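Local coordinates for aminopeptidase-like protein (Chaetomium thermophilum, PDB 5JM6) that probably acts as a zinc-dependent aminopeptidase of the M18 family, assembled as a dodecamer and linked to the Cvt pathway of selective autophagy, at residues 138-143 with 279-284; 410-415 with 488-493; 169-174 with 204-209. One frame throughout, in Å; residues are numbered along the deposited sequence.

Overall arrangement
From the N terminus, 138-143, with strand 139-141, pairs with 279-284 of strand 277-286, closing contact 1 over the 135 residues between the segments. Contact 3 forms within that long loop: 169-174, leading into strand 174-183, meets 204-209, some 30 residues on. Both belong to the six-stranded antiparallel sheet and its loops, and they touch, W169 packing against T138, A139 and L284. Contact 2 comes later and in series, joining the loop before strand 417-419 to strand 489-492, at the edge of a three-stranded sheet. Its centre lies about 30 Å from that of contact 1. Contacts 2 and 3 do not touch within the chain, yet both touch the same neighbouring subunit.

Contact 1: 138-143 with 279-284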
ATOM      1  N   THR A 138     -38.572   3.100   2.804  1.00 49.34           N
ATOM      2  CA  THR A 138     -39.263   3.516   1.589  1.00 49.80           C
ATOM      3  C   THR A 138     -38.596   4.756   0.997  1.00 47.75           C
ATOM      4  O   THR A 138     -37.754   5.378   1.642  1.00 56.68           O
ATOM      5  CB  THR A 138     -40.759   3.787   1.862  1.00 49.20           C
ATOM      6  OG1 THR A 138     -41.475   3.859   0.623  1.00 45.13           O
ATOM      7  CG2 THR A 138     -40.945   5.077   2.648  1.00 46.74           C
ATOM      8  N   ALA A 139     -38.938   5.088  -0.244  1.00 33.39           N
ATOM      9  CA  ALA A 139     -38.335   6.236  -0.918  1.00 40.88           C
ATOM     10  C   ALA A 139     -39.357   7.342  -1.158  1.00 39.26           C
ATOM     11  O   ALA A 139     -40.250   7.202  -1.991  1.00 37.31           O
ATOM     12  CB  ALA A 139     -37.707   5.804  -2.233  1.00 43.55           C
ATOM     13  N   ARG A 140     -39.207   8.451  -0.441  1.00 40.04           N
ATOM     14  CA  ARG A 140     -40.182   9.531  -0.515  1.00 37.64           C
ATOM     15  C   ARG A 140     -39.880  10.511  -1.640  1.00 36.32           C
ATOM     16  O   ARG A 140     -38.723  10.837  -1.906  1.00 34.86           O
ATOM     17  CB  ARG A 140     -40.252  10.272   0.821  1.00 44.15           C
ATOM     18  CG  ARG A 140     -40.695   9.378   1.961  1.00 51.85           C
ATOM     19  CD  ARG A 140     -41.105  10.159   3.192  1.00 60.72           C
ATOM     20  NE  ARG A 140     -42.389   9.674   3.688  1.00 70.37           N
ATOM     21  CZ  ARG A 140     -42.534   8.799   4.679  1.00 69.22           C
ATOM     22  NH1 ARG A 140     -41.469   8.312   5.303  1.00 69.33           N
ATOM     23  NH2 ARG A 140     -43.747   8.414   5.048  1.00 60.60           N
ATOM     24  N   LEU A 141     -40.940  10.967  -2.300  1.00 33.83           N
ATOM     25  CA  LEU A 141     -40.823  11.996  -3.321  1.00 34.54           C
ATOM     26  C   LEU A 141     -40.272  13.281  -2.718  1.00 40.34           C
ATOM     27  O   LEU A 141     -40.681  13.699  -1.635  1.00 39.72           O
ATOM     28  CB  LEU A 141     -42.178  12.264  -3.980  1.00 35.24           C
ATOM     29  CG  LEU A 141     -42.551  11.469  -5.235  1.00 36.09           C
ATOM     30  CD1 LEU A 141     -42.594   9.971  -4.962  1.00 30.40           C
ATOM     31  CD2 LEU A 141     -43.884  11.954  -5.785  1.00 31.67           C
ATOM     32  N   LYS A 142     -39.335  13.896  -3.429  1.00 39.49           N
ATOM     33  CA  LYS A 142     -38.759  15.170  -3.024  1.00 39.38           C
ATOM     34  C   LYS A 142     -39.832  16.257  -3.017  1.00 34.20           C
ATOM     35  O   LYS A 142     -40.855  16.110  -3.684  1.00 37.36           O
ATOM     36  CB  LYS A 142     -37.620  15.551  -3.969  1.00 35.90           C
ATOM     37  CG  LYS A 142     -36.457  14.568  -3.979  1.00 36.37           C
ATOM     38  CD  LYS A 142     -35.155  15.304  -3.769  1.00 37.54           C
ATOM     39  CE  LYS A 142     -33.927  14.409  -3.847  1.00 40.42           C
ATOM     40  NZ  LYS A 142     -33.686  13.853  -5.207  1.00 47.29           N
ATOM     41  N   PRO A 143     -39.620  17.338  -2.245  1.00 38.68           N
ATOM     42  CA  PRO A 143     -40.512  18.498  -2.363  1.00 38.52           C
ATOM     43  C   PRO A 143     -40.684  18.957  -3.813  1.00 39.50           C
ATOM     44  O   PRO A 143     -41.809  19.218  -4.236  1.00 47.02           O
ATOM     45  CB  PRO A 143     -39.803  19.554  -1.518  1.00 36.78           C
ATOM     46  CG  PRO A 143     -39.197  18.750  -0.414  1.00 36.60           C
ATOM     47  CD  PRO A 143     -38.764  17.436  -1.048  1.00 39.05           C
ATOM     48  N   ASN A 279     -50.245  20.139  -1.343  1.00 41.22           N
ATOM     49  CA  ASN A 279     -49.056  19.331  -1.107  1.00 36.89           C
ATOM     50  C   ASN A 279     -49.455  17.865  -1.145  1.00 38.58           C
ATOM     51  O   ASN A 279     -50.642  17.542  -1.170  1.00 37.18           O
ATOM     52  CB  ASN A 279     -48.414  19.665   0.244  1.00 33.03           C
ATOM     53  CG  ASN A 279     -46.899  19.686   0.182  1.00 39.65           C
ATOM     54  OD1 ASN A 279     -46.255  18.647   0.038  1.00 43.28           O
ATOM     55  ND2 ASN A 279     -46.320  20.876   0.302  1.00 38.39           N
ATOM     56  N   TRP A 280     -48.471  16.976  -1.167  1.00 38.57           N
ATOM     57  CA  TRP A 280     -48.753  15.568  -0.951  1.00 36.11           C
ATOM     58  C   TRP A 280     -47.551  14.873  -0.337  1.00 31.67           C
ATOM     59  O   TRP A 280     -46.426  15.370  -0.405  1.00 31.07           O
ATOM     60  CB  TRP A 280     -49.177  14.863  -2.249  1.00 31.88           C
ATOM     61  CG  TRP A 280     -48.187  14.880  -3.391  1.00 36.77           C
ATOM     62  CD1 TRP A 280     -46.829  14.743  -3.313  1.00 32.50           C
ATOM     63  CD2 TRP A 280     -48.499  14.947  -4.787  1.00 35.44           C
ATOM     64  NE1 TRP A 280     -46.276  14.770  -4.570  1.00 28.42           N
ATOM     65  CE2 TRP A 280     -47.281  14.890  -5.493  1.00 34.97           C
ATOM     66  CE3 TRP A 280     -49.691  15.067  -5.509  1.00 32.77           C
ATOM     67  CZ2 TRP A 280     -47.222  14.945  -6.883  1.00 32.36           C
ATOM     68  CZ3 TRP A 280     -49.627  15.127  -6.889  1.00 34.42           C
ATOM     69  CH2 TRP A 280     -48.401  15.066  -7.561  1.00 32.34           C
ATOM     70  N   GLU A 281     -47.805  13.740   0.302  1.00 33.95           N
ATOM     71  CA  GLU A 281     -46.735  12.909   0.810  1.00 33.11           C
ATOM     72  C   GLU A 281     -46.798  11.573   0.092  1.00 31.09           C
ATOM     73  O   GLU A 281     -47.648  10.740   0.396  1.00 32.02           O
ATOM     74  CB  GLU A 281     -46.874  12.739   2.322  1.00 32.05           C
ATOM     75  CG  GLU A 281     -45.604  12.992   3.103  1.00 30.22           C
ATOM     76  CD  GLU A 281     -45.865  13.155   4.586  1.00 41.67           C
ATOM     77  OE1 GLU A 281     -45.166  12.502   5.389  1.00 46.17           O
ATOM     78  OE2 GLU A 281     -46.766  13.940   4.950  1.00 44.43           O
ATOM     79  N   LEU A 282     -45.876  11.358  -0.839  1.00 29.30           N
ATOM     80  CA  LEU A 282     -45.916  10.170  -1.678  1.00 32.85           C
ATOM     81  C   LEU A 282     -44.588   9.440  -1.624  1.00 32.52           C
ATOM     82  O   LEU A 282     -43.530  10.060  -1.513  1.00 36.43           O
ATOM     83  CB  LEU A 282     -46.265  10.533  -3.125  1.00 34.90           C
ATOM     84  CG  LEU A 282     -47.603  11.239  -3.366  1.00 28.12           C
ATOM     85  CD1 LEU A 282     -47.754  11.619  -4.827  1.00 24.88           C
ATOM     86  CD2 LEU A 282     -48.757  10.359  -2.929  1.00 28.07           C
ATOM     87  N   GLU A 283     -44.652   8.117  -1.694  1.00 31.96           N
ATOM     88  CA  GLU A 283     -43.456   7.294  -1.671  1.00 34.64           C
ATOM     89  C   GLU A 283     -43.537   6.214  -2.737  1.00 30.95           C
ATOM     90  O   GLU A 283     -44.606   5.952  -3.290  1.00 29.37           O
ATOM     91  CB  GLU A 283     -43.264   6.665  -0.290  1.00 34.48           C
ATOM     92  CG  GLU A 283     -44.465   5.869   0.189  1.00 36.55           C
ATOM     93  CD  GLU A 283     -44.360   5.474   1.649  1.00 44.48           C
ATOM     94  OE1 GLU A 283     -44.170   6.371   2.497  1.00 47.13           O
ATOM     95  OE2 GLU A 283     -44.469   4.266   1.946  1.00 50.10           O
ATOM     96  N   LEU A 284     -42.400   5.600  -3.029  1.00 33.85           N
ATOM     97  CA  LEU A 284     -42.362   4.474  -3.944  1.00 32.13           C
ATOM     98  C   LEU A 284     -42.368   3.177  -3.150  1.00 30.22           C
ATOM     99  O   LEU A 284     -41.701   3.065  -2.123  1.00 31.52           O
ATOM    100  CB  LEU A 284     -41.134   4.553  -4.851  1.00 31.22           C
ATOM    101  CG  LEU A 284     -41.035   5.839  -5.675  1.00 29.65           C
ATOM    102  CD1 LEU A 284     -39.795   5.835  -6.553  1.00 24.42           C
ATOM    103  CD2 LEU A 284     -42.293   6.033  -6.510  1.00 26.96           C
TER
HETATM  104  O   HOH W   1     -43.445  13.859  -1.211  1.00 34.85           O
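R140 and E283 lie flank to flank on one face of the sheet and head in one direction. The arginine chain bends at its third torsion (chi3 132°), and E283 OE1 comes to rest over one face of the guanidinium, 3.3 Å from R140 NH2. With guanidinium and carboxylate planes 79° apart, this salt bridge rests on charge alone, since no N-H of R140 aims at the oxygen. Y161 adds a cation-pi contact to the same arginine. The first torsion of E283 (chi1 55°) tucks CG in between its own N and C, and from there the chain runs straight on, which carries the carboxylate past T138. T138 stands nearly perpendicular to E283, its CG2 lying 3.5 Å from E283 OE1. T138 OG1 is near both E283 OE2 and L284 O, each a weak contact competing for one proton.

Strands 139-141 and 277-286 are antiparallel neighbours inside a six-stranded sheet. L284 N bonds to A139 O and L141 N to L282 O, both at 2.9 Å, the second nearly straight; they flank the non-hydrogen-bonded pair R140-E283.

A139 and L284 meet on the other face, CB to CB. L141 makes most of the remaining apolar contacts: its CD2 is 3.8 Å from L282 CB and 3.9 Å from W280 NE1, reaching the indole obliquely, while its CD1 approaches L284 CD2 at 4.2 Å. L282 CD1 sits above the centre of the W280 ring, and helix 259-268 packs on both W280 and L141. A water donates to L141 O and, weakly, to W280 O.

Contact 2: 410-415 with 488-493; sequences PRLNVG and RAMTGS
L412 lies against the backbone of strand 489-492 with both branches of its side chain. CD1 and CD2 of L412 are each 3.7 Å from G492 N, and CD1 also reaches T491 C at 3.9 Å, so the isobutyl group spreads along the T491-G492 peptide. Beyond that peptide, L412 CD1 meets M490 CE at 4.3 Å.

N413 comes to the next part of the same backbone. Its CG stands anti to the carbonyl carbon (chi1 -71°), which turns the amide toward the strand and sets N413 OD1 3.2 Å from G492 CA. A side chain at position 492 would point toward this amide; glycine leaves that place to the N413 oxygen. N413 OD1 is also 3.3 Å from S493 N, but the angle is too poor for a bond; its acceptor role is used instead by L494 N, just beyond the segment.

D495 OD2 joins the two sides from outside, accepting from both N413 N and G492 N. The loop 410-415 packs on strand 489-492, the outermost strand, within this chain, of a three-stranded sheet, and I231 of a neighbouring subunit touches L412 and N413.

The chemistry implies a direct interface of van der Waals packing, with polar linkage supplied from outside the two segments, chiefly by D495, which bonds both backbones, and L494, which bonds the amide of N413.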
ATOM      1  N   PRO A 410     -33.533 -18.341  15.732  1.00 39.35           N
ATOM      2  CA  PRO A 410     -34.903 -18.859  15.615  1.00 39.52           C
ATOM      3  C   PRO A 410     -35.287 -19.375  14.232  1.00 38.93           C
ATOM      4  O   PRO A 410     -34.772 -18.916  13.211  1.00 36.24           O
ATOM      5  CB  PRO A 410     -35.771 -17.643  15.977  1.00 40.03           C
ATOM      6  CG  PRO A 410     -34.833 -16.637  16.576  1.00 38.93           C
ATOM      7  CD  PRO A 410     -33.524 -16.881  15.911  1.00 43.35           C
ATOM      8  N   ARG A 411     -36.208 -20.325  14.214  1.00 35.95           N
ATOM      9  CA  ARG A 411     -36.703 -20.947  12.998  1.00 37.49           C
ATOM     10  C   ARG A 411     -38.012 -20.350  12.521  1.00 36.49           C
ATOM     11  O   ARG A 411     -38.672 -19.623  13.247  1.00 45.75           O
ATOM     12  CB  ARG A 411     -36.906 -22.436  13.240  1.00 37.44           C
ATOM     13  CG  ARG A 411     -35.757 -23.100  13.962  1.00 43.40           C
ATOM     14  CD  ARG A 411     -34.660 -23.506  13.003  1.00 41.54           C
ATOM     15  NE  ARG A 411     -34.619 -24.946  12.807  1.00 44.58           N
ATOM     16  CZ  ARG A 411     -33.667 -25.729  13.294  1.00 50.44           C
ATOM     17  NH1 ARG A 411     -32.678 -25.203  13.991  1.00 52.67           N
ATOM     18  NH2 ARG A 411     -33.696 -27.031  13.074  1.00 53.24           N
ATOM     19  N   LEU A 412     -38.384 -20.657  11.287  1.00 32.21           N
ATOM     20  CA  LEU A 412     -39.650 -20.197  10.736  1.00 36.33           C
ATOM     21  C   LEU A 412     -40.749 -21.188  11.090  1.00 36.49           C
ATOM     22  O   LEU A 412     -40.489 -22.384  11.228  1.00 35.09           O
ATOM     23  CB  LEU A 412     -39.567 -20.018   9.222  1.00 28.51           C
ATOM     24  CG  LEU A 412     -38.622 -18.944   8.688  1.00 30.00           C
ATOM     25  CD1 LEU A 412     -38.769 -18.834   7.181  1.00 29.91           C
ATOM     26  CD2 LEU A 412     -38.894 -17.608   9.362  1.00 28.93           C
ATOM     27  N   ASN A 413     -41.960 -20.669  11.277  1.00 35.46           N
ATOM     28  CA  ASN A 413     -43.139 -21.478  11.584  1.00 35.22           C
ATOM     29  C   ASN A 413     -42.996 -22.262  12.884  1.00 32.75           C
ATOM     30  O   ASN A 413     -43.329 -23.445  12.957  1.00 32.04           O
ATOM     31  CB  ASN A 413     -43.455 -22.428  10.425  1.00 32.52           C
ATOM     32  CG  ASN A 413     -43.999 -21.700   9.211  1.00 40.19           C
ATOM     33  OD1 ASN A 413     -44.467 -20.565   9.314  1.00 35.20           O
ATOM     34  ND2 ASN A 413     -43.948 -22.351   8.055  1.00 41.81           N
ATOM     35  N   VAL A 414     -42.512 -21.580  13.913  1.00 37.74           N
ATOM     36  CA  VAL A 414     -42.338 -22.176  15.230  1.00 33.51           C
ATOM     37  C   VAL A 414     -43.040 -21.308  16.264  1.00 35.05           C
ATOM     38  O   VAL A 414     -43.929 -21.763  16.982  1.00 30.08           O
ATOM     39  CB  VAL A 414     -40.851 -22.348  15.584  1.00 32.67           C
ATOM     40  CG1 VAL A 414     -40.678 -22.621  17.064  1.00 30.22           C
ATOM     41  CG2 VAL A 414     -40.246 -23.474  14.764  1.00 38.20           C
ATOM     42  N   GLY A 415     -42.614 -20.057  16.352  1.00 34.63           N
ATOM     43  CA  GLY A 415     -43.221 -19.131  17.278  1.00 37.60           C
ATOM     44  C   GLY A 415     -42.372 -17.896  17.437  1.00 36.51           C
ATOM     45  O   GLY A 415     -41.368 -17.715  16.749  1.00 36.94           O
ATOM     46  N   ARG A 488     -37.991  -6.740  -0.538  1.00 35.16           N
ATOM     47  CA  ARG A 488     -38.851  -7.911  -0.407  1.00 37.74           C
ATOM     48  C   ARG A 488     -38.226  -8.970   0.510  1.00 35.12           C
ATOM     49  O   ARG A 488     -37.211  -9.576   0.164  1.00 36.30           O
ATOM     50  CB  ARG A 488     -39.134  -8.490  -1.794  1.00 36.16           C
ATOM     51  CG  ARG A 488     -40.237  -9.526  -1.840  1.00 32.86           C
ATOM     52  CD  ARG A 488     -40.629  -9.826  -3.278  1.00 35.30           C
ATOM     53  NE  ARG A 488     -41.702 -10.812  -3.361  1.00 38.90           N
ATOM     54  CZ  ARG A 488     -42.992 -10.511  -3.483  1.00 36.79           C
ATOM     55  NH1 ARG A 488     -43.380  -9.244  -3.541  1.00 38.00           N
ATOM     56  NH2 ARG A 488     -43.895 -11.479  -3.550  1.00 32.83           N
ATOM     57  N   ALA A 489     -38.865  -9.220   1.650  1.00 36.94           N
ATOM     58  CA  ALA A 489     -38.364 -10.158   2.656  1.00 30.94           C
ATOM     59  C   ALA A 489     -39.185 -11.445   2.685  1.00 32.67           C
ATOM     60  O   ALA A 489     -40.046 -11.658   1.832  1.00 35.33           O
ATOM     61  CB  ALA A 489     -38.353  -9.504   4.030  1.00 29.06           C
ATOM     62  N   MET A 490     -38.897 -12.311   3.653  1.00 32.52           N
ATOM     63  CA  MET A 490     -39.648 -13.552   3.815  1.00 33.13           C
ATOM     64  C   MET A 490     -39.755 -13.996   5.275  1.00 35.88           C
ATOM     65  O   MET A 490     -38.817 -13.830   6.055  1.00 39.82           O
ATOM     66  CB  MET A 490     -39.006 -14.670   2.988  1.00 30.26           C
ATOM     67  CG  MET A 490     -37.547 -14.929   3.331  1.00 36.08           C
ATOM     68  SD  MET A 490     -36.804 -16.290   2.410  1.00 42.58           S
ATOM     69  CE  MET A 490     -37.538 -17.705   3.220  1.00 40.94           C
ATOM     70  N   THR A 491     -40.913 -14.541   5.636  1.00 30.07           N
ATOM     71  CA  THR A 491     -41.064 -15.317   6.865  1.00 33.31           C
ATOM     72  C   THR A 491     -41.864 -16.569   6.538  1.00 33.39           C
ATOM     73  O   THR A 491     -42.241 -16.789   5.387  1.00 37.02           O
ATOM     74  CB  THR A 491     -41.780 -14.544   8.000  1.00 33.41           C
ATOM     75  OG1 THR A 491     -43.165 -14.369   7.676  1.00 34.52           O
ATOM     76  CG2 THR A 491     -41.139 -13.192   8.230  1.00 39.28           C
ATOM     77  N   GLY A 492     -42.122 -17.387   7.550  1.00 29.04           N
ATOM     78  CA  GLY A 492     -42.964 -18.553   7.377  1.00 32.95           C
ATOM     79  C   GLY A 492     -44.422 -18.158   7.233  1.00 32.18           C
ATOM     80  O   GLY A 492     -44.846 -17.123   7.748  1.00 35.89           O
ATOM     81  N   SER A 493     -45.190 -18.986   6.537  1.00 28.72           N
ATOM     82  CA  SER A 493     -46.594 -18.688   6.282  1.00 30.63           C
ATOM     83  C   SER A 493     -47.437 -18.726   7.554  1.00 40.85           C
ATOM     84  O   SER A 493     -48.511 -18.129   7.608  1.00 44.20           O
ATOM     85  CB  SER A 493     -47.165 -19.662   5.253  1.00 30.55           C
ATOM     86  OG  SER A 493     -47.083 -20.993   5.725  1.00 35.29           O
TER

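Contact 3: 169-174 with 204-209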
ATOM      1  N   TRP A 169     -33.314  -2.780  -4.380  1.00 36.21           N
ATOM      2  CA  TRP A 169     -34.285  -1.861  -4.981  1.00 35.30           C
ATOM      3  C   TRP A 169     -34.144  -1.699  -6.498  1.00 33.48           C
ATOM      4  O   TRP A 169     -35.028  -1.139  -7.146  1.00 36.08           O
ATOM      5  CB  TRP A 169     -34.189  -0.483  -4.316  1.00 38.48           C
ATOM      6  CG  TRP A 169     -34.985  -0.395  -3.057  1.00 40.36           C
ATOM      7  CD1 TRP A 169     -34.682  -0.966  -1.857  1.00 39.52           C
ATOM      8  CD2 TRP A 169     -36.228   0.294  -2.871  1.00 42.34           C
ATOM      9  NE1 TRP A 169     -35.657  -0.675  -0.934  1.00 43.82           N
ATOM     10  CE2 TRP A 169     -36.618   0.097  -1.532  1.00 38.58           C
ATOM     11  CE3 TRP A 169     -37.050   1.058  -3.708  1.00 39.79           C
ATOM     12  CZ2 TRP A 169     -37.790   0.637  -1.008  1.00 35.18           C
ATOM     13  CZ3 TRP A 169     -38.215   1.593  -3.185  1.00 36.76           C
ATOM     14  CH2 TRP A 169     -38.574   1.380  -1.848  1.00 37.02           C
ATOM     15  N   TRP A 170     -33.038  -2.182  -7.057  1.00 37.95           N
ATOM     16  CA  TRP A 170     -32.809  -2.105  -8.499  1.00 34.94           C
ATOM     17  C   TRP A 170     -33.724  -3.054  -9.269  1.00 34.34           C
ATOM     18  O   TRP A 170     -33.989  -4.167  -8.816  1.00 38.14           O
ATOM     19  CB  TRP A 170     -31.358  -2.440  -8.841  1.00 37.83           C
ATOM     20  CG  TRP A 170     -30.316  -1.500  -8.312  1.00 39.63           C
ATOM     21  CD1 TRP A 170     -29.757  -1.519  -7.070  1.00 39.10           C
ATOM     22  CD2 TRP A 170     -29.672  -0.433  -9.026  1.00 41.43           C
ATOM     23  NE1 TRP A 170     -28.819  -0.522  -6.957  1.00 42.42           N
ATOM     24  CE2 TRP A 170     -28.749   0.161  -8.142  1.00 41.85           C
ATOM     25  CE3 TRP A 170     -29.796   0.086 -10.318  1.00 37.98           C
ATOM     26  CZ2 TRP A 170     -27.951   1.242  -8.509  1.00 37.09           C
ATOM     27  CZ3 TRP A 170     -29.002   1.161 -10.682  1.00 39.55           C
ATOM     28  CH2 TRP A 170     -28.093   1.728  -9.780  1.00 37.45           C
ATOM     29  N   ASP A 171     -34.175  -2.616 -10.444  1.00 31.94           N
ATOM     30  CA  ASP A 171     -35.007  -3.432 -11.332  1.00 34.55           C
ATOM     31  C   ASP A 171     -36.224  -4.031 -10.627  1.00 34.17           C
ATOM     32  O   ASP A 171     -36.541  -5.207 -10.808  1.00 30.93           O
ATOM     33  CB  ASP A 171     -34.179  -4.557 -11.966  1.00 35.47           C
ATOM     34  CG  ASP A 171     -33.035  -4.038 -12.824  1.00 39.83           C
ATOM     35  OD1 ASP A 171     -32.016  -4.750 -12.944  1.00 44.03           O
ATOM     36  OD2 ASP A 171     -33.152  -2.926 -13.380  1.00 48.67           O
ATOM     37  N   ARG A 172     -36.897  -3.221  -9.820  1.00 38.50           N
ATOM     38  CA  ARG A 172     -38.157  -3.628  -9.212  1.00 31.81           C
ATOM     39  C   ARG A 172     -39.280  -2.797  -9.818  1.00 32.40           C
ATOM     40  O   ARG A 172     -39.055  -1.663 -10.242  1.00 36.11           O
ATOM     41  CB  ARG A 172     -38.122  -3.455  -7.692  1.00 32.46           C
ATOM     42  CG  ARG A 172     -37.000  -4.209  -6.994  1.00 34.71           C
ATOM     43  CD  ARG A 172     -37.327  -5.685  -6.819  1.00 29.32           C
ATOM     44  NE  ARG A 172     -36.325  -6.359  -5.996  1.00 28.13           N
ATOM     45  CZ  ARG A 172     -36.354  -7.651  -5.685  1.00 30.58           C
ATOM     46  NH1 ARG A 172     -37.339  -8.422  -6.126  1.00 32.08           N
ATOM     47  NH2 ARG A 172     -35.400  -8.172  -4.927  1.00 32.10           N
ATOM     48  N   ASP A 173     -40.489  -3.349  -9.851  1.00 38.83           N
ATOM     49  CA  ASP A 173     -41.608  -2.618 -10.423  1.00 34.23           C
ATOM     50  C   ASP A 173     -42.204  -1.766  -9.319  1.00 30.98           C
ATOM     51  O   ASP A 173     -42.841  -2.278  -8.401  1.00 35.58           O
ATOM     52  CB  ASP A 173     -42.669  -3.570 -10.989  1.00 38.02           C
ATOM     53  CG  ASP A 173     -42.171  -4.385 -12.170  1.00 33.62           C
ATOM     54  OD1 ASP A 173     -40.953  -4.377 -12.443  1.00 37.85           O
ATOM     55  OD2 ASP A 173     -43.009  -5.044 -12.822  1.00 31.80           O
ATOM     56  N   LEU A 174     -42.026  -0.456  -9.431  1.00 28.75           N
ATOM     57  CA  LEU A 174     -42.387   0.437  -8.341  1.00 29.62           C
ATOM     58  C   LEU A 174     -43.667   1.188  -8.647  1.00 30.87           C
ATOM     59  O   LEU A 174     -43.871   1.672  -9.759  1.00 31.77           O
ATOM     60  CB  LEU A 174     -41.260   1.432  -8.056  1.00 29.96           C
ATOM     61  CG  LEU A 174     -39.859   0.867  -7.818  1.00 29.78           C
ATOM     62  CD1 LEU A 174     -38.853   2.002  -7.688  1.00 27.76           C
ATOM     63  CD2 LEU A 174     -39.827  -0.028  -6.587  1.00 32.08           C
ATOM     64  N   ILE A 204     -35.970   1.737 -11.131  1.00 37.90           N
ATOM     65  CA  ILE A 204     -34.568   2.122 -11.072  1.00 38.37           C
ATOM     66  C   ILE A 204     -33.771   1.073 -11.838  1.00 36.52           C
ATOM     67  O   ILE A 204     -33.508  -0.014 -11.321  1.00 32.31           O
ATOM     68  CB  ILE A 204     -34.086   2.229  -9.610  1.00 35.48           C
ATOM     69  CG1 ILE A 204     -34.961   3.226  -8.842  1.00 32.68           C
ATOM     70  CG2 ILE A 204     -32.623   2.630  -9.548  1.00 35.35           C
ATOM     71  CD1 ILE A 204     -34.884   3.088  -7.339  1.00 27.46           C
ATOM     72  N   PRO A 205     -33.390   1.396 -13.084  1.00 35.01           N
ATOM     73  CA  PRO A 205     -32.735   0.421 -13.962  1.00 36.07           C
ATOM     74  C   PRO A 205     -31.252   0.223 -13.695  1.00 36.15           C
ATOM     75  O   PRO A 205     -30.510   1.197 -13.573  1.00 35.95           O
ATOM     76  CB  PRO A 205     -32.949   1.019 -15.349  1.00 35.64           C
ATOM     77  CG  PRO A 205     -32.957   2.485 -15.114  1.00 35.51           C
ATOM     78  CD  PRO A 205     -33.554   2.705 -13.743  1.00 35.02           C
ATOM     79  N   THR A 206     -30.815  -1.028 -13.688  1.00 34.80           N
ATOM     80  CA  THR A 206     -29.397  -1.339 -13.601  1.00 40.27           C
ATOM     81  C   THR A 206     -28.712  -1.093 -14.936  1.00 40.46           C
ATOM     82  O   THR A 206     -29.364  -0.955 -15.970  1.00 35.89           O
ATOM     83  CB  THR A 206     -29.149  -2.792 -13.169  1.00 35.01           C
ATOM     84  OG1 THR A 206     -29.834  -3.680 -14.055  1.00 34.86           O
ATOM     85  CG2 THR A 206     -29.651  -3.021 -11.768  1.00 33.47           C
ATOM     86  N   LEU A 207     -27.389  -1.006 -14.895  1.00 41.21           N
ATOM     87  CA  LEU A 207     -26.581  -0.950 -16.101  1.00 41.16           C
ATOM     88  C   LEU A 207     -26.147  -2.362 -16.480  1.00 40.19           C
ATOM     89  O   LEU A 207     -25.927  -3.198 -15.607  1.00 41.22           O
ATOM     90  CB  LEU A 207     -25.364  -0.049 -15.890  1.00 38.06           C
ATOM     91  CG  LEU A 207     -24.429   0.167 -17.078  1.00 35.89           C
ATOM     92  CD1 LEU A 207     -25.149   0.923 -18.177  1.00 41.67           C
ATOM     93  CD2 LEU A 207     -23.188   0.917 -16.632  1.00 40.11           C
ATOM     94  N   ALA A 208     -26.060  -2.641 -17.776  1.00 43.23           N
ATOM     95  CA  ALA A 208     -25.564  -3.934 -18.236  1.00 42.83           C
ATOM     96  C   ALA A 208     -24.144  -4.155 -17.720  1.00 43.62           C
ATOM     97  O   ALA A 208     -23.383  -3.200 -17.571  1.00 46.44           O
ATOM     98  CB  ALA A 208     -25.605  -4.011 -19.755  1.00 40.02           C
ATOM     99  N   PRO A 209     -23.783  -5.416 -17.432  1.00 44.03           N
ATOM    100  CA  PRO A 209     -22.434  -5.688 -16.919  1.00 47.68           C
ATOM    101  C   PRO A 209     -21.349  -5.423 -17.962  1.00 50.34           C
ATOM    102  O   PRO A 209     -20.191  -5.211 -17.603  1.00 47.58           O
ATOM    103  CB  PRO A 209     -22.484  -7.180 -16.556  1.00 41.68           C
ATOM    104  CG  PRO A 209     -23.942  -7.537 -16.523  1.00 42.57           C
ATOM    105  CD  PRO A 209     -24.595  -6.639 -17.520  1.00 44.59           C
TER
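W170 lays one face of its six-membered ring beneath the I204 CG2 methyl, a CH-pi contact with the carbon 4.2 Å from the ring centroid and 25° off the normal. At the ring edge, W170 CZ3 comes 3.3 Å from P205 O, while T206 CG2 approaches W170 CE3 obliquely at 3.4 Å. T216 and M225 also pack on this indole.

D171 makes the polar grip. Its backbone N gives a nearly straight bond to I204 O, and its carboxylate takes two bonds from T206. T206 OG1 donates to the syn lone pair of D171 OD1 at 2.7 Å. T206 N donates to D171 OD2 at 3.0 Å, from a position 31° out of the carboxylate plane. The T206 torsion (chi1 55°) places OG1 next to its own backbone N, and both donors reach one carboxylate.

The pairing ties together two irregular loops, one entering strand 174-183 of the antiparallel sheet, the other following strand 190-196, where they border a neighbouring subunit. S486 of that subunit bonds D171 OD1, and its H397 bonds P205 O. Farther along, L174 CD1 packs on I204 CD1 at 4.1 Å.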